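Local coordinates for protein VIN1 (Oscarella pearsei, PDB 6BFI) that probably binds actin filaments and may play a role in cell-cell adhesion, as a helical member of the vinculin/alpha-catenin family, at residues S207-R210 / V211-V215; G464-A467 / A468-Y471. All blocks are in the same frame, centred on the assembly; numbering follows the deposited sequence.

Both contacts are local, made along single helices, and they follow one another in the chain without nesting or crossing. Interaction 1 comes first and forms the last turns of helix 185-215. Some 250 residues later, interaction 2 opens helix 466-493 straight out of a loop. Neither closes a long loop itself; the tie between distant parts of the sequence comes from their packing, with centres about 9 Å apart. There the ending helix meets the starting one: L214 and V215 touch the capping residue N465, while Y471 lies against S207 and S208, its CD1 3.4 Å from S207 OG.

Interaction 1 (S207-R210 / V211-V215); sequences SSIR and VCCLV
With SG of C213 anti to its own carbonyl carbon (chi1 -62°), the sulfur leans back along the helix toward I209, one turn earlier, and comes to 3.3 Å from I209 O. This is i to i+4 packing in the closing turns of helix 185-215, one of the long helices from which the all-helical vinculin fold is built. The methyl CG2 of I209 meets the same sulfur at 4.2 Å, a modest apolar contact alongside the backbone. C212 repeats the backward lean on the next face, its SG standing 3.4 Å from S208 O.

V211 is modelled with a chi1 of -16°, which nearly eclipses CG1 with the backbone N; the resulting approach of that methyl to 3.0 Å from S207 O is so short that this rotation is doubtful. L214 brings its branch carbon CG to 3.5 Å from R210 O, one turn back along the same helix.

Beneath these side chains four backbone bonds link each residue from S207 to R210 with the one four places on. C213 N donates to I209 O at 2.9 Å, so this carbonyl oxygen accepts the helical bond and also has the C213 sulfur close by.

I209 packs on L157 and F160 of helix 154-178, V211 and C212 reach A227 of helix 224-249, and V211 also touches Y471 of helix 466-493, while R210 lies against L157 too, its NE in a long, weak ion pair with E154. The hydroxyl of S208 turns back within its own helix, where OG is hydrogen-bonded to both I204 O and L205 O.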
ATOM      1  N   SER A 207       9.577 -19.720 -24.750  1.00 63.06           N
ATOM      2  CA  SER A 207       8.424 -20.358 -25.377  1.00 64.25           C
ATOM      3  C   SER A 207       7.947 -19.562 -26.588  1.00 65.24           C
ATOM      4  O   SER A 207       7.771 -20.118 -27.681  1.00 67.58           O
ATOM      5  CB  SER A 207       7.300 -20.522 -24.356  1.00 58.31           C
ATOM      6  OG  SER A 207       6.182 -21.173 -24.928  1.00 58.74           O
ATOM      7  N   SER A 208       7.745 -18.252 -26.413  1.00 62.50           N
ATOM      8  CA  SER A 208       7.316 -17.407 -27.524  1.00 59.56           C
ATOM      9  C   SER A 208       8.304 -17.472 -28.683  1.00 58.77           C
ATOM     10  O   SER A 208       7.901 -17.533 -29.853  1.00 69.06           O
ATOM     11  CB  SER A 208       7.138 -15.966 -27.047  1.00 57.30           C
ATOM     12  OG  SER A 208       8.347 -15.450 -26.517  1.00 46.28           O
ATOM     13  N   ILE A 209       9.606 -17.470 -28.375  1.00 56.54           N
ATOM     14  CA  ILE A 209      10.613 -17.646 -29.418  1.00 58.46           C
ATOM     15  C   ILE A 209      10.398 -18.967 -30.144  1.00 62.10           C
ATOM     16  O   ILE A 209      10.504 -19.043 -31.376  1.00 60.10           O
ATOM     17  CB  ILE A 209      12.030 -17.561 -28.823  1.00 60.38           C
ATOM     18  CG1 ILE A 209      12.276 -16.188 -28.205  1.00 61.20           C
ATOM     19  CG2 ILE A 209      13.067 -17.832 -29.892  1.00 63.69           C
ATOM     20  CD1 ILE A 209      13.579 -16.107 -27.454  1.00 65.62           C
ATOM     21  N   ARG A 210      10.092 -20.029 -29.394  1.00 58.57           N
ATOM     22  CA  ARG A 210       9.848 -21.325 -30.016  1.00 67.28           C
ATOM     23  C   ARG A 210       8.683 -21.257 -31.000  1.00 67.46           C
ATOM     24  O   ARG A 210       8.779 -21.776 -32.122  1.00 64.94           O
ATOM     25  CB  ARG A 210       9.598 -22.379 -28.939  1.00 72.72           C
ATOM     26  CG  ARG A 210       9.733 -23.815 -29.405  1.00 80.49           C
ATOM     27  CD  ARG A 210      10.372 -24.656 -28.312  1.00 86.46           C
ATOM     28  NE  ARG A 210      11.773 -24.294 -28.110  1.00 92.25           N
ATOM     29  CZ  ARG A 210      12.458 -24.535 -26.996  1.00 96.10           C
ATOM     30  NH1 ARG A 210      11.870 -25.131 -25.967  1.00 96.08           N
ATOM     31  NH2 ARG A 210      13.732 -24.173 -26.906  1.00 97.61           N
ATOM     32  N   VAL A 211       7.582 -20.601 -30.612  1.00 65.17           N
ATOM     33  CA  VAL A 211       6.467 -20.505 -31.555  1.00 64.64           C
ATOM     34  C   VAL A 211       6.862 -19.675 -32.771  1.00 59.98           C
ATOM     35  O   VAL A 211       6.401 -19.945 -33.886  1.00 61.99           O
ATOM     36  CB  VAL A 211       5.184 -19.956 -30.887  1.00 63.61           C
ATOM     37  CG1 VAL A 211       5.271 -20.016 -29.372  1.00 54.89           C
ATOM     38  CG2 VAL A 211       4.852 -18.544 -31.373  1.00 62.23           C
ATOM     39  N   CYS A 212       7.729 -18.671 -32.598  1.00 63.28           N
ATOM     40  CA  CYS A 212       8.194 -17.917 -33.762  1.00 61.79           C
ATOM     41  C   CYS A 212       8.999 -18.803 -34.707  1.00 63.83           C
ATOM     42  O   CYS A 212       8.804 -18.763 -35.932  1.00 65.96           O
ATOM     43  CB  CYS A 212       9.023 -16.713 -33.314  1.00 62.63           C
ATOM     44  SG  CYS A 212       8.077 -15.427 -32.457  1.00 61.90           S
ATOM     45  N   CYS A 213       9.897 -19.624 -34.154  1.00 65.28           N
ATOM     46  CA  CYS A 213      10.686 -20.530 -34.981  1.00 69.65           C
ATOM     47  C   CYS A 213       9.806 -21.536 -35.705  1.00 74.84           C
ATOM     48  O   CYS A 213      10.118 -21.931 -36.834  1.00 84.56           O
ATOM     49  CB  CYS A 213      11.723 -21.263 -34.129  1.00 71.03           C
ATOM     50  SG  CYS A 213      12.936 -20.195 -33.332  1.00 79.30           S
ATOM     51  N   LEU A 214       8.708 -21.966 -35.082  1.00 76.32           N
ATOM     52  CA  LEU A 214       7.825 -22.895 -35.776  1.00 78.84           C
ATOM     53  C   LEU A 214       6.982 -22.203 -36.842  1.00 82.19           C
ATOM     54  O   LEU A 214       6.702 -22.806 -37.884  1.00 86.70           O
ATOM     55  CB  LEU A 214       6.923 -23.625 -34.781  1.00 80.36           C
ATOM     56  CG  LEU A 214       7.612 -24.625 -33.845  1.00 84.42           C
ATOM     57  CD1 LEU A 214       6.629 -25.701 -33.399  1.00 85.39           C
ATOM     58  CD2 LEU A 214       8.835 -25.253 -34.500  1.00 91.28           C
ATOM     59  N   VAL A 215       6.580 -20.945 -36.619  1.00 83.86           N
ATOM     60  CA  VAL A 215       5.726 -20.260 -37.591  1.00 89.60           C
ATOM     61  C   VAL A 215       6.504 -19.554 -38.693  1.00 94.34           C
ATOM     62  O   VAL A 215       5.884 -19.016 -39.623  1.00 91.82           O
ATOM     63  CB  VAL A 215       4.798 -19.221 -36.926  1.00 89.93           C
ATOM     64  CG1 VAL A 215       3.938 -19.872 -35.852  1.00 87.59           C
ATOM     65  CG2 VAL A 215       5.604 -18.058 -36.367  1.00 92.56           C
TER

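Interaction 2 (G464-A467 / A468-Y471); sequences GNQA and AKDY
OD1 of N465 reaches over the first turn of helix 466-493 and accepts from two backbone N-H groups, those of A467 and A468. Both bonds are weak: the one from A468 N is long, at 3.4 Å, but fairly straight (165°). The other, from A467 N to the same OD1, measures 3.1 Å and is strongly bent. The amide carbon CG of N465 also rests 3.9 Å from A468 CB. On another face Q466, bent at chi2, lays its CG 3.8 Å from OD1 of D470, with the amide and carboxylate planes almost perpendicular. Its OE1 meets the aliphatic CD of K469 at 3.7 Å.

The carboxylate of D470 folds back because CG stands anti to the carbonyl carbon (chi1 -49°), and it lies against Q466 O, with OD1 3.0 Å away, two acceptors with no bond between them. An alanine here removes the carboxylate, which would probably leave the Q466 side chain freer to turn and R473 without its long, weak ion-pair partner.

Backbone bonds set the turn that carries these side chains: D470 N donates to Q466 O at 2.9 Å and Y471 N to A467 O. Farther out, A468 packs on V458 and V459 of helix 452-460. Such a side-chain acceptor, taking up first-turn N-H groups that lack a preceding turn, is typical of an asparagine N-cap, here with weak bonds.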
ATOM      1  N   GLY A 464      -2.190 -26.857 -36.830  1.00 84.36           N
ATOM      2  CA  GLY A 464      -1.344 -27.983 -36.482  1.00 86.85           C
ATOM      3  C   GLY A 464      -0.057 -27.620 -35.770  1.00 84.06           C
ATOM      4  O   GLY A 464       0.952 -28.313 -35.920  1.00 85.14           O
ATOM      5  N   ASN A 465      -0.077 -26.546 -34.984  1.00 79.80           N
ATOM      6  CA  ASN A 465       1.105 -26.065 -34.278  1.00 77.15           C
ATOM      7  C   ASN A 465       0.882 -26.246 -32.781  1.00 73.70           C
ATOM      8  O   ASN A 465       0.091 -25.516 -32.174  1.00 72.91           O
ATOM      9  CB  ASN A 465       1.390 -24.605 -34.621  1.00 79.78           C
ATOM     10  CG  ASN A 465       2.766 -24.157 -34.170  1.00 84.20           C
ATOM     11  OD1 ASN A 465       3.396 -24.795 -33.327  1.00 87.94           O
ATOM     12  ND2 ASN A 465       3.238 -23.049 -34.730  1.00 84.83           N
ATOM     13  N   GLN A 466       1.591 -27.208 -32.189  1.00 73.20           N
ATOM     14  CA  GLN A 466       1.429 -27.468 -30.763  1.00 72.99           C
ATOM     15  C   GLN A 466       2.098 -26.393 -29.917  1.00 72.86           C
ATOM     16  O   GLN A 466       1.590 -26.048 -28.843  1.00 70.42           O
ATOM     17  CB  GLN A 466       1.984 -28.848 -30.415  1.00 80.24           C
ATOM     18  CG  GLN A 466       1.643 -29.330 -29.011  1.00 88.00           C
ATOM     19  CD  GLN A 466       0.199 -29.790 -28.874  1.00 95.14           C
ATOM     20  OE1 GLN A 466      -0.596 -29.670 -29.806  1.00 99.66           O
ATOM     21  NE2 GLN A 466      -0.143 -30.327 -27.708  1.00 95.90           N
ATOM     22  N   ALA A 467       3.229 -25.853 -30.378  1.00 69.22           N
ATOM     23  CA  ALA A 467       3.923 -24.822 -29.611  1.00 74.84           C
ATOM     24  C   ALA A 467       3.052 -23.585 -29.431  1.00 68.59           C
ATOM     25  O   ALA A 467       2.981 -23.022 -28.332  1.00 60.90           O
ATOM     26  CB  ALA A 467       5.239 -24.456 -30.295  1.00 68.58           C
ATOM     27  N   ALA A 468       2.383 -23.146 -30.501  1.00 67.72           N
ATOM     28  CA  ALA A 468       1.475 -22.010 -30.386  1.00 61.92           C
ATOM     29  C   ALA A 468       0.329 -22.321 -29.435  1.00 59.21           C
ATOM     30  O   ALA A 468      -0.122 -21.447 -28.685  1.00 59.78           O
ATOM     31  CB  ALA A 468       0.940 -21.622 -31.764  1.00 63.03           C
ATOM     32  N   LYS A 469      -0.148 -23.567 -29.446  1.00 60.89           N
ATOM     33  CA  LYS A 469      -1.218 -23.972 -28.540  1.00 65.94           C
ATOM     34  C   LYS A 469      -0.772 -23.867 -27.086  1.00 63.65           C
ATOM     35  O   LYS A 469      -1.478 -23.293 -26.245  1.00 58.95           O
ATOM     36  CB  LYS A 469      -1.653 -25.400 -28.872  1.00 72.08           C
ATOM     37  CG  LYS A 469      -2.827 -25.924 -28.067  1.00 76.45           C
ATOM     38  CD  LYS A 469      -3.128 -27.361 -28.467  1.00 87.31           C
ATOM     39  CE  LYS A 469      -4.500 -27.811 -27.997  1.00 90.07           C
ATOM     40  NZ  LYS A 469      -4.837 -29.162 -28.533  1.00 96.37           N
ATOM     41  N   ASP A 470       0.407 -24.413 -26.775  1.00 65.24           N
ATOM     42  CA  ASP A 470       0.906 -24.379 -25.405  1.00 65.13           C
ATOM     43  C   ASP A 470       1.197 -22.951 -24.962  1.00 59.88           C
ATOM     44  O   ASP A 470       0.972 -22.596 -23.798  1.00 57.54           O
ATOM     45  CB  ASP A 470       2.160 -25.244 -25.280  1.00 73.46           C
ATOM     46  CG  ASP A 470       1.981 -26.624 -25.888  1.00 85.19           C
ATOM     47  OD1 ASP A 470       0.824 -27.012 -26.156  1.00 91.06           O
ATOM     48  OD2 ASP A 470       2.997 -27.320 -26.097  1.00 87.90           O
ATOM     49  N   TYR A 471       1.692 -22.112 -25.877  1.00 56.34           N
ATOM     50  CA  TYR A 471       1.941 -20.722 -25.519  1.00 54.62           C
ATOM     51  C   TYR A 471       0.638 -19.981 -25.247  1.00 54.25           C
ATOM     52  O   TYR A 471       0.548 -19.204 -24.288  1.00 51.26           O
ATOM     53  CB  TYR A 471       2.740 -20.020 -26.616  1.00 53.91           C
ATOM     54  CG  TYR A 471       3.197 -18.637 -26.211  1.00 57.12           C
ATOM     55  CD1 TYR A 471       4.200 -18.468 -25.267  1.00 58.24           C
ATOM     56  CD2 TYR A 471       2.620 -17.502 -26.765  1.00 53.88           C
ATOM     57  CE1 TYR A 471       4.619 -17.208 -24.887  1.00 66.36           C
ATOM     58  CE2 TYR A 471       3.032 -16.238 -26.393  1.00 59.00           C
ATOM     59  CZ  TYR A 471       4.031 -16.096 -25.451  1.00 67.24           C
ATOM     60  OH  TYR A 471       4.447 -14.839 -25.072  1.00 71.69           O
TER